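Long-range contact in CDP-archaeol synthase (Aeropyrum pernix K1, PDB 5GUF), which probably joins CTP to the phosphate of an unsaturated archaeal glycerol ether lipid within the membrane, giving CDP-archaeol and diphosphate with magnesium as cofactor: residues V45-K57 against D100-R114. Numbering follows the deposited sequence.
Sequences VLPDGRRLLGDGK and DMAGSFVKRRLGIER. With K (potassium ion), chain F; CTP (cytidine-5'-triphosphate), chain B.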
loop_
_atom_site.group_PDB
_atom_site.type_symbol
_atom_site.label_atom_id
_atom_site.label_comp_id
_atom_site.label_asym_id
_atom_site.label_seq_id
_atom_site.Cartn_x
_atom_site.Cartn_y
_atom_site.Cartn_z
ATOM N N VAL A 45 8.361 -22.905 13.060
ATOM C CA VAL A 45 7.581 -21.941 13.826
ATOM C C VAL A 45 8.550 -21.077 14.618
ATOM O O VAL A 45 9.522 -21.592 15.176
ATOM C CB VAL A 45 6.592 -22.656 14.763
ATOM C CG1 VAL A 45 5.925 -21.658 15.709
ATOM C CG2 VAL A 45 5.552 -23.459 13.948
ATOM N N LEU A 46 8.299 -19.772 14.662
ATOM C CA LEU A 46 9.147 -18.831 15.390
ATOM C C LEU A 46 8.686 -18.691 16.839
ATOM O O LEU A 46 7.584 -19.099 17.195
ATOM C CB LEU A 46 9.121 -17.480 14.687
ATOM C CG LEU A 46 9.874 -17.327 13.374
ATOM C CD1 LEU A 46 10.379 -15.876 13.241
ATOM C CD2 LEU A 46 11.012 -18.330 13.271
ATOM N N PRO A 47 9.517 -18.096 17.710
ATOM C CA PRO A 47 9.117 -17.911 19.122
ATOM C C PRO A 47 7.828 -17.142 19.339
ATOM O O PRO A 47 7.295 -17.189 20.457
ATOM C CB PRO A 47 10.296 -17.145 19.722
ATOM C CG PRO A 47 11.453 -17.542 18.898
ATOM C CD PRO A 47 10.930 -17.727 17.501
ATOM N N ASP A 48 7.318 -16.415 18.344
ATOM C CA ASP A 48 6.040 -15.739 18.518
ATOM C C ASP A 48 4.866 -16.667 18.286
ATOM O O ASP A 48 3.721 -16.211 18.325
ATOM C CB ASP A 48 5.929 -14.538 17.584
ATOM C CG ASP A 48 6.218 -14.889 16.137
ATOM O OD1 ASP A 48 6.183 -16.092 15.786
ATOM O OD2 ASP A 48 6.473 -13.953 15.350
ATOM N N GLY A 49 5.125 -17.950 18.039
ATOM C CA GLY A 49 4.089 -18.936 17.816
ATOM C C GLY A 49 3.632 -19.097 16.384
ATOM O O GLY A 49 2.787 -19.962 16.119
ATOM N N ARG A 50 4.150 -18.304 15.455
ATOM C CA ARG A 50 3.682 -18.310 14.082
ATOM C C ARG A 50 4.729 -18.949 13.180
ATOM O O ARG A 50 5.927 -18.934 13.478
ATOM C CB ARG A 50 3.378 -16.882 13.601
ATOM C CG ARG A 50 2.184 -16.212 14.281
ATOM C CD ARG A 50 0.922 -17.025 14.086
ATOM N NE ARG A 50 -0.028 -16.805 15.173
ATOM C CZ ARG A 50 -1.324 -16.553 15.020
ATOM N NH1 ARG A 50 -1.869 -16.494 13.813
ATOM N NH2 ARG A 50 -2.078 -16.362 16.094
ATOM N N ARG A 51 4.265 -19.484 12.051
ATOM C CA ARG A 51 5.180 -20.031 11.056
ATOM C C ARG A 51 6.115 -18.941 10.547
ATOM O O ARG A 51 5.785 -17.752 10.554
ATOM C CB ARG A 51 4.404 -20.635 9.894
ATOM C CG ARG A 51 3.694 -21.923 10.248
ATOM C CD ARG A 51 4.645 -23.099 10.233
ATOM N NE ARG A 51 5.168 -23.339 8.890
ATOM C CZ ARG A 51 4.503 -23.946 7.901
ATOM N NH1 ARG A 51 3.261 -24.401 8.071
ATOM N NH2 ARG A 51 5.090 -24.098 6.726
ATOM N N LEU A 52 7.313 -19.351 10.145
ATOM C CA LEU A 52 8.247 -18.404 9.546
ATOM C C LEU A 52 7.656 -17.789 8.277
ATOM O O LEU A 52 7.660 -16.563 8.104
ATOM C CB LEU A 52 9.569 -19.109 9.253
ATOM C CG LEU A 52 10.597 -18.330 8.439
ATOM C CD1 LEU A 52 11.125 -17.170 9.255
ATOM C CD2 LEU A 52 11.724 -19.243 7.959
ATOM N N LEU A 53 7.116 -18.632 7.390
ATOM C CA LEU A 53 6.425 -18.201 6.176
ATOM C C LEU A 53 5.008 -18.728 6.073
ATOM O O LEU A 53 4.116 -17.993 5.645
ATOM C CB LEU A 53 7.206 -18.626 4.919
ATOM C CG LEU A 53 8.571 -17.942 4.706
ATOM C CD1 LEU A 53 9.244 -18.406 3.396
ATOM C CD2 LEU A 53 8.479 -16.409 4.758
ATOM N N GLY A 54 4.771 -19.978 6.473
ATOM C CA GLY A 54 3.487 -20.614 6.294
ATOM C C GLY A 54 3.502 -21.563 5.111
ATOM O O GLY A 54 4.439 -21.597 4.301
ATOM N N ASP A 55 2.413 -22.338 5.014
ATOM C CA ASP A 55 2.284 -23.353 3.971
ATOM C C ASP A 55 2.044 -22.761 2.591
ATOM O O ASP A 55 2.181 -23.475 1.598
ATOM C CB ASP A 55 1.144 -24.324 4.307
ATOM C CG ASP A 55 1.544 -25.356 5.343
ATOM O OD1 ASP A 55 2.765 -25.634 5.468
ATOM O OD2 ASP A 55 0.638 -25.893 6.020
ATOM N N GLY A 56 1.675 -21.486 2.503
ATOM C CA GLY A 56 1.389 -20.892 1.217
ATOM C C GLY A 56 2.601 -20.689 0.335
ATOM O O GLY A 56 2.429 -20.331 -0.829
ATOM N N LYS A 57 3.807 -20.899 0.854
ATOM C CA LYS A 57 5.049 -20.691 0.110
ATOM C C LYS A 57 5.722 -22.052 -0.022
ATOM O O LYS A 57 6.326 -22.553 0.935
ATOM C CB LYS A 57 5.958 -19.687 0.817
ATOM C CG LYS A 57 5.310 -18.344 1.055
ATOM C CD LYS A 57 4.743 -17.749 -0.243
ATOM C CE LYS A 57 3.612 -16.803 0.084
ATOM N NZ LYS A 57 2.783 -16.316 -1.035
ATOM N N ASP A 100 7.062 -11.493 -2.508
ATOM C CA ASP A 100 5.868 -12.191 -2.056
ATOM C C ASP A 100 6.140 -12.972 -0.771
ATOM O O ASP A 100 5.307 -12.994 0.144
ATOM C CB ASP A 100 5.366 -13.109 -3.164
ATOM C CG ASP A 100 4.214 -13.970 -2.732
ATOM O OD1 ASP A 100 3.150 -13.431 -2.357
ATOM O OD2 ASP A 100 4.375 -15.207 -2.780
ATOM N N MET A 101 7.302 -13.611 -0.679
ATOM C CA MET A 101 7.669 -14.269 0.568
ATOM C C MET A 101 7.904 -13.260 1.690
ATOM O O MET A 101 7.501 -13.496 2.833
ATOM C CB MET A 101 8.901 -15.144 0.351
ATOM C CG MET A 101 8.574 -16.400 -0.436
ATOM S SD MET A 101 9.951 -17.539 -0.391
ATOM C CE MET A 101 11.099 -16.629 -1.424
ATOM N N ALA A 102 8.550 -12.132 1.387
ATOM C CA ALA A 102 8.738 -11.111 2.416
ATOM C C ALA A 102 7.394 -10.617 2.942
ATOM O O ALA A 102 7.249 -10.337 4.139
ATOM C CB ALA A 102 9.578 -9.956 1.867
ATOM N N GLY A 103 6.389 -10.542 2.067
ATOM C CA GLY A 103 5.061 -10.150 2.502
ATOM C C GLY A 103 4.410 -11.188 3.399
ATOM O O GLY A 103 3.769 -10.844 4.391
ATOM N N SER A 104 4.548 -12.472 3.048
ATOM C CA SER A 104 4.065 -13.549 3.910
ATOM C C SER A 104 4.785 -13.550 5.249
ATOM O O SER A 104 4.164 -13.771 6.301
ATOM C CB SER A 104 4.244 -14.898 3.219
ATOM O OG SER A 104 3.136 -15.150 2.414
ATOM N N PHE A 105 6.096 -13.320 5.227
ATOM C CA PHE A 105 6.844 -13.164 6.470
ATOM C C PHE A 105 6.222 -12.091 7.354
ATOM O O PHE A 105 6.013 -12.301 8.556
ATOM C CB PHE A 105 8.299 -12.813 6.174
ATOM C CG PHE A 105 9.100 -12.529 7.404
ATOM C CD1 PHE A 105 9.475 -13.565 8.253
ATOM C CD2 PHE A 105 9.461 -11.228 7.730
ATOM C CE1 PHE A 105 10.215 -13.310 9.403
ATOM C CE2 PHE A 105 10.199 -10.960 8.869
ATOM C CZ PHE A 105 10.568 -11.997 9.718
ATOM N N VAL A 106 5.927 -10.924 6.772
ATOM C CA VAL A 106 5.379 -9.826 7.555
ATOM C C VAL A 106 3.993 -10.185 8.075
ATOM O O VAL A 106 3.659 -9.884 9.227
ATOM C CB VAL A 106 5.393 -8.526 6.722
ATOM C CG1 VAL A 106 4.442 -7.481 7.285
ATOM C CG2 VAL A 106 6.819 -7.949 6.665
ATOM N N LYS A 107 3.192 -10.896 7.277
ATOM C CA LYS A 107 1.858 -11.277 7.740
ATOM C C LYS A 107 1.931 -12.216 8.937
ATOM O O LYS A 107 1.152 -12.078 9.893
ATOM C CB LYS A 107 1.054 -11.933 6.617
ATOM C CG LYS A 107 0.662 -11.011 5.479
ATOM C CD LYS A 107 0.041 -11.787 4.354
ATOM C CE LYS A 107 -1.404 -12.118 4.649
ATOM N NZ LYS A 107 -2.034 -12.783 3.484
ATOM N N ARG A 108 2.852 -13.183 8.899
ATOM C CA ARG A 108 2.978 -14.118 10.013
ATOM C C ARG A 108 3.409 -13.395 11.286
ATOM O O ARG A 108 2.848 -13.638 12.358
ATOM C CB ARG A 108 3.968 -15.242 9.671
ATOM C CG ARG A 108 3.582 -16.174 8.501
ATOM C CD ARG A 108 2.220 -16.869 8.638
ATOM N NE ARG A 108 1.111 -16.087 8.085
ATOM C CZ ARG A 108 0.875 -15.917 6.784
ATOM N NH1 ARG A 108 1.675 -16.468 5.879
ATOM N NH2 ARG A 108 -0.159 -15.185 6.384
ATOM N N ARG A 109 4.402 -12.504 11.189
ATOM C CA ARG A 109 4.861 -11.771 12.365
ATOM C C ARG A 109 3.752 -10.919 12.973
ATOM O O ARG A 109 3.801 -10.601 14.168
ATOM C CB ARG A 109 6.061 -10.883 12.017
ATOM C CG ARG A 109 7.227 -11.632 11.405
ATOM C CD ARG A 109 7.982 -12.529 12.393
ATOM N NE ARG A 109 7.280 -13.760 12.787
ATOM C CZ ARG A 109 7.033 -14.807 11.993
ATOM N NH1 ARG A 109 7.405 -14.796 10.719
ATOM N NH2 ARG A 109 6.395 -15.872 12.477
ATOM N N LEU A 110 2.752 -10.542 12.181
ATOM C CA LEU A 110 1.636 -9.753 12.677
ATOM C C LEU A 110 0.480 -10.614 13.172
ATOM O O LEU A 110 -0.582 -10.072 13.512
ATOM C CB LEU A 110 1.145 -8.815 11.579
ATOM C CG LEU A 110 2.134 -7.739 11.159
ATOM C CD1 LEU A 110 1.565 -7.010 9.968
ATOM C CD2 LEU A 110 2.400 -6.776 12.305
ATOM N N GLY A 111 0.652 -11.933 13.202
ATOM C CA GLY A 111 -0.426 -12.827 13.561
ATOM C C GLY A 111 -1.503 -13.013 12.518
ATOM O O GLY A 111 -2.587 -13.501 12.847
ATOM N N ILE A 112 -1.250 -12.667 11.262
ATOM C CA ILE A 112 -2.231 -12.894 10.206
ATOM C C ILE A 112 -2.053 -14.307 9.667
ATOM O O ILE A 112 -1.006 -14.631 9.096
ATOM C CB ILE A 112 -2.087 -11.863 9.085
ATOM C CG1 ILE A 112 -2.231 -10.423 9.614
ATOM C CG2 ILE A 112 -3.117 -12.113 8.060
ATOM C CD1 ILE A 112 -1.841 -9.342 8.570
ATOM N N GLU A 113 -3.078 -15.145 9.830
ATOM C CA GLU A 113 -2.935 -16.537 9.424
ATOM C C GLU A 113 -2.862 -16.687 7.913
ATOM O O GLU A 113 -3.343 -15.844 7.151
ATOM C CB GLU A 113 -4.064 -17.407 9.974
ATOM C CG GLU A 113 -4.044 -17.473 11.499
ATOM C CD GLU A 113 -5.359 -17.887 12.128
ATOM O OE1 GLU A 113 -5.403 -17.940 13.375
ATOM O OE2 GLU A 113 -6.329 -18.182 11.403
ATOM N N ARG A 114 -2.265 -17.801 7.498
ATOM C CA ARG A 114 -1.973 -18.056 6.099
ATOM C C ARG A 114 -3.243 -17.963 5.258
ATOM O O ARG A 114 -4.296 -18.491 5.629
ATOM C CB ARG A 114 -1.315 -19.436 5.987
ATOM C CG ARG A 114 -1.182 -19.975 4.587
ATOM C CD ARG A 114 -2.380 -20.776 4.170
ATOM N NE ARG A 114 -2.223 -21.252 2.807
ATOM C CZ ARG A 114 -2.063 -22.526 2.476
ATOM N NH1 ARG A 114 -2.052 -23.460 3.413
ATOM N NH2 ARG A 114 -1.920 -22.859 1.199
HETATM K K K F . 0.534 -12.738 -2.165
HETATM N N1 CTP B . 2.040 -20.522 -3.691
HETATM C C2 CTP B . 3.073 -21.450 -3.579
HETATM N N3 CTP B . 4.395 -21.049 -3.452
HETATM C C4 CTP B . 4.700 -19.697 -3.495
HETATM C C5 CTP B . 3.668 -18.762 -3.653
HETATM C C6 CTP B . 2.336 -19.179 -3.575
HETATM O O2 CTP B . 2.818 -22.652 -3.590
HETATM N N4 CTP B . 5.968 -19.309 -3.384
HETATM C "C1'" CTP B . 0.645 -21.020 -3.882
HETATM C "C2'" CTP B . 0.073 -21.539 -2.571
HETATM O "O2'" CTP B . -0.840 -22.573 -2.861
HETATM C "C3'" CTP B . -0.692 -20.354 -2.044
HETATM C "C4'" CTP B . -1.279 -19.803 -3.337
HETATM O "O4'" CTP B . -0.277 -20.025 -4.328
HETATM O "O3'" CTP B . -1.665 -20.749 -1.113
HETATM C "C5'" CTP B . -1.691 -18.336 -3.217
HETATM O "O5'" CTP B . -0.573 -17.500 -3.004
HETATM P PA CTP B . -0.586 -16.452 -1.789
HETATM O O1A CTP B . -1.906 -15.716 -1.861
HETATM O O2A CTP B . 0.596 -15.505 -1.832
HETATM O O3A CTP B . -0.483 -17.387 -0.478
HETATM P PB CTP B . -1.572 -17.419 0.710
HETATM O O1B CTP B . -2.329 -18.728 0.626
HETATM O O2B CTP B . -2.542 -16.267 0.668
HETATM O O3B CTP B . -0.635 -17.348 2.029
HETATM P PG CTP B . -0.133 -15.957 2.698
HETATM O O1G CTP B . -1.097 -15.582 3.793
HETATM O O2G CTP B . 1.256 -16.213 3.195
HETATM O O3G CTP B . -0.086 -14.846 1.687
HETATM O O HOH W 1 5.646 -11.059 15.863
HETATM O O HOH W 2 2.499 -12.888 0.146
HETATM O O HOH W 3 -1.093 -13.597 0.091
HETATM O O HOH W 4 1.717 -11.987 -4.299
#
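Arg-108 and Leu-53 meet where the loop 45-57 lies along the C-terminal turns of helix 84-109, which ends in a Schellman motif at Gly-111; together they build much of the CTP pocket. The tight part centres on the Arg-108 guanidinium, which two bends in its chain (chi2 -56°, chi3 89°) lay flat between Ser-104 O on one face and Arg-114 CA on the other. Within that plane NH1 reaches Leu-53 O at 2.9 Å, NE and NH2 both clasp Ile-112 O, and NH2 donates to the gamma-phosphate oxygen O1G of CTP at 2.8 Å. With an alanine in place of Arg-108, Leu-53 O would probably lose this donor and the gamma-phosphate one of its positive partners. Further back along the helix, Lys-57 NZ forms a salt bridge with Asp-100 OD2 at 2.6 Å, on the syn side but somewhat out of the carboxylate plane, and also donates to CTP O2A; Asp-100 OD1 binds the potassium ion, which CTP O2A also coordinates. Apolar contact is modest: Leu-53 CD1 rests on Met-101 SD, 3.9 Å away. The far rim is looser: Arg-50 NH1 makes a long salt bridge, 3.8 Å, to OE1 of Glu-113, a poorly ordered side chain. Nearby, Arg-109 still holds the loop, its NH2 bonding Arg-51 O. Leu-46 CD1 sits over the centre of the Arg-109 guanidinium. Arg-109 NE points straight (178°) at the syn lone pair of Asp-48 OD2, 2.7 Å away.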